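BtGH115A (Bacteroides thetaiotaomicron, PDB 5BY3) acts as a family GH115 4-O-methyl-alpha-glucuronidase, a glycoside hydrolase with specificity for decorated arabinogalactans. Local coordinates at residues I165-E170 / N209-A214; V340-K345 / M364-N369; V390-S395 / W430-G435. One frame throughout, in Å; residues are numbered along the deposited sequence.

Contact 1 of 3, residues I165-E170 / N209-A214; sequences IFINDE and NTYWPA
Phe166 and Trp212 form a T-shaped (edge-to-face) pair, with the edge of the indole turned toward a face of the phenyl ring. The atom in front is Trp212 CE3, 3.6 Å from Phe166 CG, and the planes stand at 60°. The two torsions differ. Phe166 holds CG anti to the backbone N (chi1 174°), which carries its ring forward along the chain. Trp212 keeps CG beside its own N, which brings the CE3 edge of the indole over the phenyl face. The rim of Phe166 meets two main-chain carbonyls: Trp212 O lies in the ring plane, 3.4 Å from Phe166 CD1, and Pro213 O is at the same edge.

On the face of the sheet that carries Ile165 and Tyr211, the bent chain of Ile167 (chi2 57°) sets CD1 against the edge of Tyr211, 3.4 Å from Tyr211 CE1. Ile165 CG1 meets Tyr211 CD1 more loosely at 4.1 Å. Leu203 and Phe200 of helix 193-205 pack on this side.

These are neighbouring parallel strands of a TIM barrel, 162-166 and 210-212. Trp212 N donates to Ile165 O at 2.9 Å. The bond from Ile167 N to Trp212 O is weak.

The side-chain contact is therefore mostly apolar and aromatic, with hydrogen bonding between the segments left to the main chain. The carbonyl oxygens at the phenyl rim probably face weakly positive ring hydrogens.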
loop_
_atom_site.group_PDB
_atom_site.type_symbol
_atom_site.label_atom_id
_atom_site.label_comp_id
_atom_site.label_asym_id
_atom_site.label_seq_id
_atom_site.Cartn_x
_atom_site.Cartn_y
_atom_site.Cartn_z
ATOM N N ILE A 165 0.441 0.997 8.981
ATOM C CA ILE A 165 1.248 1.682 8.009
ATOM C C ILE A 165 2.632 1.935 8.554
ATOM O O ILE A 165 2.848 1.977 9.762
ATOM C CB ILE A 165 0.589 3.038 7.598
ATOM C CG1 ILE A 165 0.715 4.094 8.727
ATOM C CG2 ILE A 165 -0.853 2.810 7.092
ATOM C CD1 ILE A 165 0.288 5.504 8.342
ATOM N N PHE A 166 3.547 2.162 7.633
ATOM C CA PHE A 166 4.896 2.564 7.894
ATOM C C PHE A 166 5.190 3.937 7.205
ATOM O O PHE A 166 5.281 3.988 5.991
ATOM C CB PHE A 166 5.812 1.399 7.373
ATOM C CG PHE A 166 7.311 1.676 7.426
ATOM C CD1 PHE A 166 7.874 2.560 8.369
ATOM C CD2 PHE A 166 8.169 1.025 6.529
ATOM C CE1 PHE A 166 9.249 2.802 8.404
ATOM C CE2 PHE A 166 9.540 1.262 6.561
ATOM C CZ PHE A 166 10.085 2.135 7.523
ATOM N N ILE A 167 5.329 5.042 7.961
ATOM C CA ILE A 167 5.818 6.275 7.354
ATOM C C ILE A 167 7.323 6.082 7.086
ATOM O O ILE A 167 8.079 5.813 8.022
ATOM C CB ILE A 167 5.565 7.562 8.188
ATOM C CG1 ILE A 167 4.126 8.049 8.150
ATOM C CG2 ILE A 167 6.327 8.743 7.600
ATOM C CD1 ILE A 167 3.090 7.062 8.592
ATOM N N ASN A 168 7.724 6.225 5.815
ATOM C CA ASN A 168 9.090 5.954 5.310
ATOM C C ASN A 168 9.389 6.876 4.163
ATOM O O ASN A 168 8.472 7.416 3.573
ATOM C CB ASN A 168 9.158 4.518 4.766
ATOM C CG ASN A 168 10.578 3.981 4.627
ATOM O OD1 ASN A 168 11.470 4.305 5.418
ATOM N ND2 ASN A 168 10.775 3.102 3.661
ATOM N N ASP A 169 10.660 7.060 3.810
ATOM C CA ASP A 169 11.004 7.948 2.684
ATOM C C ASP A 169 10.389 9.360 2.819
ATOM O O ASP A 169 10.037 10.027 1.812
ATOM C CB ASP A 169 10.627 7.286 1.348
ATOM C CG ASP A 169 11.325 5.925 1.140
ATOM O OD1 ASP A 169 12.584 5.847 1.262
ATOM O OD2 ASP A 169 10.615 4.926 0.848
ATOM N N GLU A 170 10.322 9.810 4.075
ATOM C CA GLU A 170 9.644 11.015 4.510
ATOM C C GLU A 170 10.463 12.308 4.351
ATOM O O GLU A 170 9.953 13.384 4.725
ATOM C CB GLU A 170 9.182 10.865 5.985
ATOM C CG GLU A 170 10.304 10.925 7.048
ATOM C CD GLU A 170 10.962 9.582 7.399
ATOM O OE1 GLU A 170 10.964 8.677 6.562
ATOM O OE2 GLU A 170 11.488 9.416 8.532
ATOM N N ASN A 209 -4.563 -0.673 13.452
ATOM C CA ASN A 209 -4.190 -0.709 14.874
ATOM C C ASN A 209 -2.709 -0.566 15.155
ATOM O O ASN A 209 -2.328 -0.428 16.325
ATOM C CB ASN A 209 -4.776 -1.937 15.593
ATOM C CG ASN A 209 -4.395 -3.245 14.939
ATOM O OD1 ASN A 209 -3.474 -3.308 14.108
ATOM N ND2 ASN A 209 -5.117 -4.315 15.306
ATOM N N THR A 210 -1.903 -0.562 14.088
ATOM C CA THR A 210 -0.446 -0.685 14.167
ATOM C C THR A 210 0.272 0.478 13.433
ATOM O O THR A 210 -0.247 1.005 12.471
ATOM C CB THR A 210 -0.032 -2.059 13.589
ATOM O OG1 THR A 210 -0.753 -3.104 14.268
ATOM C CG2 THR A 210 1.441 -2.296 13.691
ATOM N N TYR A 211 1.461 0.858 13.881
ATOM C CA TYR A 211 2.231 1.936 13.272
ATOM C C TYR A 211 3.705 1.617 13.326
ATOM O O TYR A 211 4.191 1.180 14.356
ATOM C CB TYR A 211 1.968 3.251 14.029
ATOM C CG TYR A 211 2.699 4.506 13.545
ATOM C CD1 TYR A 211 2.793 4.818 12.195
ATOM C CD2 TYR A 211 3.242 5.414 14.468
ATOM C CE1 TYR A 211 3.458 5.959 11.774
ATOM C CE2 TYR A 211 3.871 6.558 14.062
ATOM C CZ TYR A 211 3.988 6.838 12.709
ATOM O OH TYR A 211 4.643 7.999 12.293
ATOM N N TRP A 212 4.398 1.808 12.206
ATOM C CA TRP A 212 5.851 1.837 12.191
ATOM C C TRP A 212 6.221 3.293 11.955
ATOM O O TRP A 212 6.024 3.804 10.872
ATOM C CB TRP A 212 6.429 0.962 11.075
ATOM C CG TRP A 212 6.240 -0.536 11.216
ATOM C CD1 TRP A 212 5.533 -1.225 12.190
ATOM C CD2 TRP A 212 6.735 -1.532 10.316
ATOM N NE1 TRP A 212 5.599 -2.584 11.959
ATOM C CE2 TRP A 212 6.311 -2.797 10.808
ATOM C CE3 TRP A 212 7.517 -1.483 9.149
ATOM C CZ2 TRP A 212 6.649 -3.983 10.168
ATOM C CZ3 TRP A 212 7.843 -2.655 8.516
ATOM C CH2 TRP A 212 7.427 -3.881 9.019
ATOM N N PRO A 213 6.741 3.981 12.987
ATOM C CA PRO A 213 7.001 5.428 12.896
ATOM C C PRO A 213 8.103 5.742 11.899
ATOM O O PRO A 213 8.833 4.832 11.546
ATOM C CB PRO A 213 7.472 5.767 14.304
ATOM C CG PRO A 213 8.129 4.501 14.792
ATOM C CD PRO A 213 7.286 3.396 14.235
ATOM N N ALA A 214 8.214 7.005 11.448
ATOM C CA ALA A 214 9.361 7.487 10.600
ATOM C C ALA A 214 10.650 7.232 11.319
ATOM O O ALA A 214 10.700 7.353 12.545
ATOM C CB ALA A 214 9.255 8.981 10.323
#

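Contact 2 of 3, residues V340-K345 / M364-N369; sequences VFIPYK and MWCDDN
Tyr344 OH faces two donors: Asn369 ND2 gives it a weak bond from the other segment (2.9 Å), and the neighbouring Lys345 NZ gives a second. The contact belongs to the beta-alpha-beta unit of strand 339-341, helix 347-352 and strand 362-366 in the TIM barrel.

Tyr344 holds CG anti to the backbone N (chi1 175°), which carries its hydroxyl to Asn369. The amide arrives at the ring edge, its ND2 near the ring plane, while the two planes stand 80° apart. An Asx turn fixes this end, with Asn369 N bound to Asp367 OD1 at 2.8 Å. Lys345 CG lies over one face of the ring. Replacing Tyr344 with a phenylalanine would probably leave Asn369 ND2 without this acceptor and Lys345 NZ less firmly held, although NZ also meets Tyr396.

Nearer the strands, Met364 N donates to Phe341 O at 2.7 Å. Beyond it Pro343 centres an inverse gamma turn, and side chains take over. Cys366 SG touches both Tyr344 CB (3.6 Å) and Ile342 CG2 (3.7 Å), obliquely placed to the tyrosine ring. Met364, a selenomethionine, runs beside Ile342, pointing the same way, with SE 4.0 Å from Ile342 CG1. Pro343 CG touches the indole of Trp365, 3.7 Å from CZ3.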
loop_
_atom_site.group_PDB
_atom_site.type_symbol
_atom_site.label_atom_id
_atom_site.label_comp_id
_atom_site.label_asym_id
_atom_site.label_seq_id
_atom_site.Cartn_x
_atom_site.Cartn_y
_atom_site.Cartn_z
ATOM N N VAL A 340 7.569 -10.295 15.883
ATOM C CA VAL A 340 7.618 -10.455 14.433
ATOM C C VAL A 340 9.059 -10.673 13.971
ATOM O O VAL A 340 9.994 -10.055 14.480
ATOM C CB VAL A 340 6.894 -9.267 13.688
ATOM C CG1 VAL A 340 7.607 -7.933 13.887
ATOM C CG2 VAL A 340 6.715 -9.531 12.180
ATOM N N PHE A 341 9.216 -11.555 12.994
ATOM C CA PHE A 341 10.465 -11.682 12.304
ATOM C C PHE A 341 10.221 -11.370 10.830
ATOM O O PHE A 341 9.320 -11.971 10.203
ATOM C CB PHE A 341 11.049 -13.102 12.494
ATOM C CG PHE A 341 12.321 -13.340 11.727
ATOM C CD1 PHE A 341 13.469 -12.548 11.962
ATOM C CD2 PHE A 341 12.379 -14.327 10.737
ATOM C CE1 PHE A 341 14.647 -12.742 11.244
ATOM C CE2 PHE A 341 13.572 -14.536 10.028
ATOM C CZ PHE A 341 14.693 -13.742 10.287
ATOM N N ILE A 342 11.022 -10.438 10.296
ATOM C CA ILE A 342 10.805 -9.892 8.943
ATOM C C ILE A 342 11.992 -10.179 8.036
ATOM O O ILE A 342 12.968 -9.429 8.067
ATOM C CB ILE A 342 10.504 -8.367 8.942
ATOM C CG1 ILE A 342 9.497 -8.037 10.031
ATOM C CG2 ILE A 342 9.949 -7.905 7.571
ATOM C CD1 ILE A 342 9.518 -6.604 10.439
ATOM N N PRO A 343 11.925 -11.280 7.247
ATOM C CA PRO A 343 12.980 -11.607 6.266
ATOM C C PRO A 343 12.812 -10.835 4.917
ATOM O O PRO A 343 12.303 -11.348 3.911
ATOM C CB PRO A 343 12.883 -13.128 6.131
ATOM C CG PRO A 343 11.456 -13.449 6.452
ATOM C CD PRO A 343 10.875 -12.318 7.270
ATOM N N TYR A 344 13.214 -9.571 4.970
ATOM C CA TYR A 344 13.203 -8.626 3.871
ATOM C C TYR A 344 14.598 -8.635 3.239
ATOM O O TYR A 344 15.607 -8.833 3.948
ATOM C CB TYR A 344 12.877 -7.248 4.456
ATOM C CG TYR A 344 12.912 -6.078 3.520
ATOM C CD1 TYR A 344 12.048 -5.991 2.424
ATOM C CD2 TYR A 344 13.807 -5.041 3.736
ATOM C CE1 TYR A 344 12.084 -4.889 1.566
ATOM C CE2 TYR A 344 13.855 -3.926 2.901
ATOM C CZ TYR A 344 12.999 -3.844 1.812
ATOM O OH TYR A 344 13.069 -2.722 0.991
ATOM N N LYS A 345 14.649 -8.397 1.920
ATOM C CA LYS A 345 15.903 -8.389 1.124
ATOM C C LYS A 345 16.751 -9.653 1.436
ATOM O O LYS A 345 16.209 -10.756 1.296
ATOM C CB LYS A 345 16.655 -7.039 1.245
ATOM C CG LYS A 345 15.961 -5.848 0.563
ATOM C CD LYS A 345 16.909 -4.650 0.432
ATOM C CE LYS A 345 16.468 -3.642 -0.623
ATOM N NZ LYS A 345 15.889 -2.369 -0.086
HETATM N N MSE A 364 7.054 -12.501 8.851
HETATM C CA MSE A 364 6.557 -11.461 7.939
HETATM C C MSE A 364 7.168 -11.472 6.551
HETATM O O MSE A 364 8.284 -11.015 6.324
HETATM C CB MSE A 364 6.593 -10.071 8.556
HETATM C CG MSE A 364 5.544 -9.219 7.848
HETATM SE SE MSE A 364 5.834 -7.383 8.455
HETATM C CE MSE A 364 4.124 -7.459 9.383
ATOM N N TRP A 365 6.395 -11.946 5.593
ATOM C CA TRP A 365 6.857 -11.953 4.212
ATOM C C TRP A 365 6.854 -10.548 3.598
ATOM O O TRP A 365 6.180 -9.626 4.094
ATOM C CB TRP A 365 6.061 -12.988 3.417
ATOM C CG TRP A 365 5.980 -14.276 4.199
ATOM C CD1 TRP A 365 4.857 -14.861 4.732
ATOM C CD2 TRP A 365 7.089 -15.098 4.597
ATOM N NE1 TRP A 365 5.192 -16.013 5.408
ATOM C CE2 TRP A 365 6.554 -16.185 5.342
ATOM C CE3 TRP A 365 8.475 -15.033 4.384
ATOM C CZ2 TRP A 365 7.364 -17.198 5.867
ATOM C CZ3 TRP A 365 9.281 -16.048 4.914
ATOM C CH2 TRP A 365 8.725 -17.101 5.645
ATOM N N CYS A 366 7.646 -10.391 2.546
ATOM C CA CYS A 366 7.850 -9.090 1.936
ATOM C C CYS A 366 7.550 -9.090 0.452
ATOM O O CYS A 366 7.764 -10.094 -0.210
ATOM C CB CYS A 366 9.285 -8.662 2.166
ATOM S SG CYS A 366 9.494 -8.291 3.899
ATOM N N ASP A 367 7.047 -7.965 -0.065
ATOM C CA ASP A 367 6.931 -7.802 -1.512
ATOM C C ASP A 367 8.306 -7.362 -2.026
ATOM O O ASP A 367 9.182 -7.145 -1.220
ATOM C CB ASP A 367 5.819 -6.810 -1.858
ATOM C CG ASP A 367 6.229 -5.330 -1.653
ATOM O OD1 ASP A 367 7.367 -4.995 -1.211
ATOM O OD2 ASP A 367 5.383 -4.485 -1.969
ATOM N N ASP A 368 8.484 -7.217 -3.347
ATOM C CA ASP A 368 9.791 -6.912 -3.931
ATOM C C ASP A 368 9.960 -5.396 -4.127
ATOM O O ASP A 368 10.714 -4.941 -4.981
ATOM C CB ASP A 368 9.928 -7.660 -5.257
ATOM C CG ASP A 368 8.892 -7.211 -6.332
ATOM O OD1 ASP A 368 7.951 -6.426 -6.047
ATOM O OD2 ASP A 368 9.040 -7.646 -7.498
ATOM N N ASN A 369 9.208 -4.639 -3.340
ATOM C CA ASN A 369 9.188 -3.195 -3.357
ATOM C C ASN A 369 8.341 -2.605 -4.471
ATOM O O ASN A 369 8.105 -1.391 -4.474
ATOM C CB ASN A 369 10.613 -2.594 -3.375
ATOM C CG ASN A 369 11.564 -3.278 -2.391
ATOM O OD1 ASN A 369 12.637 -3.770 -2.790
ATOM N ND2 ASN A 369 11.189 -3.309 -1.123
#

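Contact 3 of 3, residues V390-S395 / W430-G435; sequences VYYHVS and WILNVG
Strands 390-393 and 430-433 run parallel in even register from Val390 with Trp430 to His393 with Asn433, their axes 4.7 Å apart and 23° off. Main-chain bonds alternate along them, from Ile431 N to Val390 O up to Val394 N to Asn433 O.

Asn433 carries much of the side-chain contact. Its CG is anti to the backbone N (chi1 -170°), which lays the amide alongside Tyr391. Ring and amide planes are only 16° apart. ND2 donates to Tyr391 OH at 3.0 Å, tilted from the amide plane. Asn433 CB lies off-centre over the His393 ring, 4.1 Å from its centroid.

The two strands and helix 411-423 make a beta-alpha-beta unit of the TIM barrel. Tyr391, His393 and Asn433 share one face of the sheet with Ile431. Val390, Tyr392, Trp430 and Leu432 occupy the other, against the helices. There Val390 CG1 sits over the five-membered ring of Trp430, 4.0 Å from its centroid. Leu432 CD1 packs on Val394 CG1, the two side chains crossing at about a right angle.

Asn433 OD1 accepts from Gly435 N (3.3 Å) in an Asx turn. It also accepts from a water at 2.8 Å, and that water receives a bond from Ser395 OG at 2.7 Å. Gly435 has positive phi, and a CB there would collide with Ser395 OG. The Ser395 side chain touches Leu404 and is about 5 Å from the nickel ion, whose site includes Leu404 and Asp436.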
loop_
_atom_site.group_PDB
_atom_site.type_symbol
_atom_site.label_atom_id
_atom_site.label_comp_id
_atom_site.label_asym_id
_atom_site.label_seq_id
_atom_site.Cartn_x
_atom_site.Cartn_y
_atom_site.Cartn_z
ATOM N N VAL A 390 2.632 -9.779 6.142
ATOM C CA VAL A 390 3.201 -9.198 4.919
ATOM C C VAL A 390 3.466 -7.698 5.073
ATOM O O VAL A 390 2.648 -6.966 5.667
ATOM C CB VAL A 390 2.381 -9.536 3.627
ATOM C CG1 VAL A 390 1.018 -8.846 3.585
ATOM C CG2 VAL A 390 3.191 -9.254 2.365
ATOM N N TYR A 391 4.639 -7.301 4.572
ATOM C CA TYR A 391 5.095 -5.949 4.471
ATOM C C TYR A 391 5.075 -5.650 2.975
ATOM O O TYR A 391 5.837 -6.257 2.211
ATOM C CB TYR A 391 6.510 -5.823 5.039
ATOM C CG TYR A 391 7.225 -4.505 4.764
ATOM C CD1 TYR A 391 6.557 -3.245 4.871
ATOM C CD2 TYR A 391 8.582 -4.499 4.431
ATOM C CE1 TYR A 391 7.241 -2.036 4.626
ATOM C CE2 TYR A 391 9.266 -3.293 4.186
ATOM C CZ TYR A 391 8.598 -2.073 4.271
ATOM O OH TYR A 391 9.300 -0.905 4.010
ATOM N N TYR A 392 4.180 -4.722 2.586
ATOM C CA TYR A 392 3.868 -4.358 1.198
ATOM C C TYR A 392 4.223 -2.894 0.927
ATOM O O TYR A 392 4.135 -2.069 1.842
ATOM C CB TYR A 392 2.380 -4.577 0.932
ATOM C CG TYR A 392 1.970 -4.741 -0.542
ATOM C CD1 TYR A 392 2.014 -5.979 -1.165
ATOM C CD2 TYR A 392 1.501 -3.658 -1.287
ATOM C CE1 TYR A 392 1.621 -6.132 -2.491
ATOM C CE2 TYR A 392 1.101 -3.803 -2.603
ATOM C CZ TYR A 392 1.164 -5.048 -3.196
ATOM O OH TYR A 392 0.771 -5.218 -4.495
ATOM N N HIS A 393 4.606 -2.583 -0.317
ATOM C CA HIS A 393 5.012 -1.234 -0.709
ATOM C C HIS A 393 4.052 -0.584 -1.686
ATOM O O HIS A 393 3.775 -1.163 -2.733
ATOM C CB HIS A 393 6.403 -1.239 -1.369
ATOM C CG HIS A 393 7.538 -1.388 -0.412
ATOM N ND1 HIS A 393 7.912 -2.608 0.119
ATOM C CD2 HIS A 393 8.402 -0.477 0.091
ATOM C CE1 HIS A 393 8.954 -2.439 0.913
ATOM N NE2 HIS A 393 9.273 -1.156 0.913
ATOM N N VAL A 394 3.558 0.608 -1.356
ATOM C CA VAL A 394 2.963 1.511 -2.387
ATOM C C VAL A 394 3.853 2.745 -2.620
ATOM O O VAL A 394 3.510 3.650 -3.363
ATOM C CB VAL A 394 1.488 1.935 -2.112
ATOM C CG1 VAL A 394 0.543 0.727 -2.168
ATOM C CG2 VAL A 394 1.363 2.693 -0.804
ATOM N N SER A 395 5.028 2.726 -1.990
ATOM C CA SER A 395 6.054 3.764 -2.143
ATOM C C SER A 395 7.455 3.152 -1.913
ATOM O O SER A 395 7.608 2.227 -1.129
ATOM C CB SER A 395 5.765 4.921 -1.185
ATOM O OG SER A 395 6.812 5.858 -1.226
ATOM N N TRP A 430 -0.614 -7.248 8.400
ATOM C CA TRP A 430 -0.389 -6.524 7.143
ATOM C C TRP A 430 0.116 -5.117 7.442
ATOM O O TRP A 430 -0.439 -4.385 8.284
ATOM C CB TRP A 430 -1.688 -6.408 6.383
ATOM C CG TRP A 430 -2.220 -7.636 5.716
ATOM C CD1 TRP A 430 -1.794 -8.937 5.851
ATOM C CD2 TRP A 430 -3.326 -7.670 4.821
ATOM N NE1 TRP A 430 -2.548 -9.768 5.057
ATOM C CE2 TRP A 430 -3.494 -9.020 4.411
ATOM C CE3 TRP A 430 -4.176 -6.680 4.293
ATOM C CZ2 TRP A 430 -4.490 -9.411 3.513
ATOM C CZ3 TRP A 430 -5.162 -7.062 3.398
ATOM C CH2 TRP A 430 -5.319 -8.421 3.018
ATOM N N ILE A 431 1.176 -4.753 6.750
ATOM C CA ILE A 431 1.852 -3.503 6.978
ATOM C C ILE A 431 2.206 -2.906 5.642
ATOM O O ILE A 431 2.932 -3.532 4.795
ATOM C CB ILE A 431 3.151 -3.648 7.811
ATOM C CG1 ILE A 431 2.890 -4.193 9.222
ATOM C CG2 ILE A 431 3.899 -2.305 7.835
ATOM C CD1 ILE A 431 2.138 -3.290 10.204
ATOM N N LEU A 432 1.709 -1.672 5.467
ATOM C CA LEU A 432 1.869 -0.935 4.221
ATOM C C LEU A 432 2.925 0.170 4.314
ATOM O O LEU A 432 2.829 1.068 5.167
ATOM C CB LEU A 432 0.515 -0.360 3.827
ATOM C CG LEU A 432 0.299 0.367 2.488
ATOM C CD1 LEU A 432 0.663 -0.488 1.288
ATOM C CD2 LEU A 432 -1.158 0.759 2.451
ATOM N N ASN A 433 3.919 0.127 3.431
ATOM C CA ASN A 433 4.804 1.272 3.270
ATOM C C ASN A 433 4.099 2.354 2.483
ATOM O O ASN A 433 3.725 2.131 1.306
ATOM C CB ASN A 433 6.068 0.879 2.534
ATOM C CG ASN A 433 7.105 1.983 2.552
ATOM O OD1 ASN A 433 6.770 3.161 2.573
ATOM N ND2 ASN A 433 8.358 1.607 2.575
ATOM N N VAL A 434 3.902 3.517 3.121
ATOM C CA VAL A 434 2.992 4.540 2.558
ATOM C C VAL A 434 3.654 5.863 2.214
ATOM O O VAL A 434 2.946 6.850 1.884
ATOM C CB VAL A 434 1.794 4.862 3.477
ATOM C CG1 VAL A 434 0.934 3.639 3.686
ATOM C CG2 VAL A 434 2.245 5.522 4.786
ATOM N N GLY A 435 4.982 5.903 2.347
ATOM C CA GLY A 435 5.738 7.121 2.084
ATOM C C GLY A 435 5.285 8.202 3.057
ATOM O O GLY A 435 5.345 7.999 4.291
HETATM O O HOH W 1 8.139 5.042 0.947
#

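The contacts follow one another along the chain and lie in the same eight-stranded parallel sheet of the TIM barrel. Contact 1 pairs the first two strands, contact 2 strands 339-341 and 362-366, and contact 3 the last two. Strand 429-433 of contact 3 lies beside strand 162-166 of contact 1, which closes the barrel. The centres of contacts 1 and 3 are about 9 Å apart. Contacts 2 and 3 are about 10 Å apart and meet through strands 362-366 and 388-393. Contacts 1 and 2 are about 15 Å apart, yet Trp212 CH2 reaches Ile342 CD1 at 3.7 Å. The nickel ion lies near the C-terminal strand ends, where TIM-barrel enzymes generally carry their active sites.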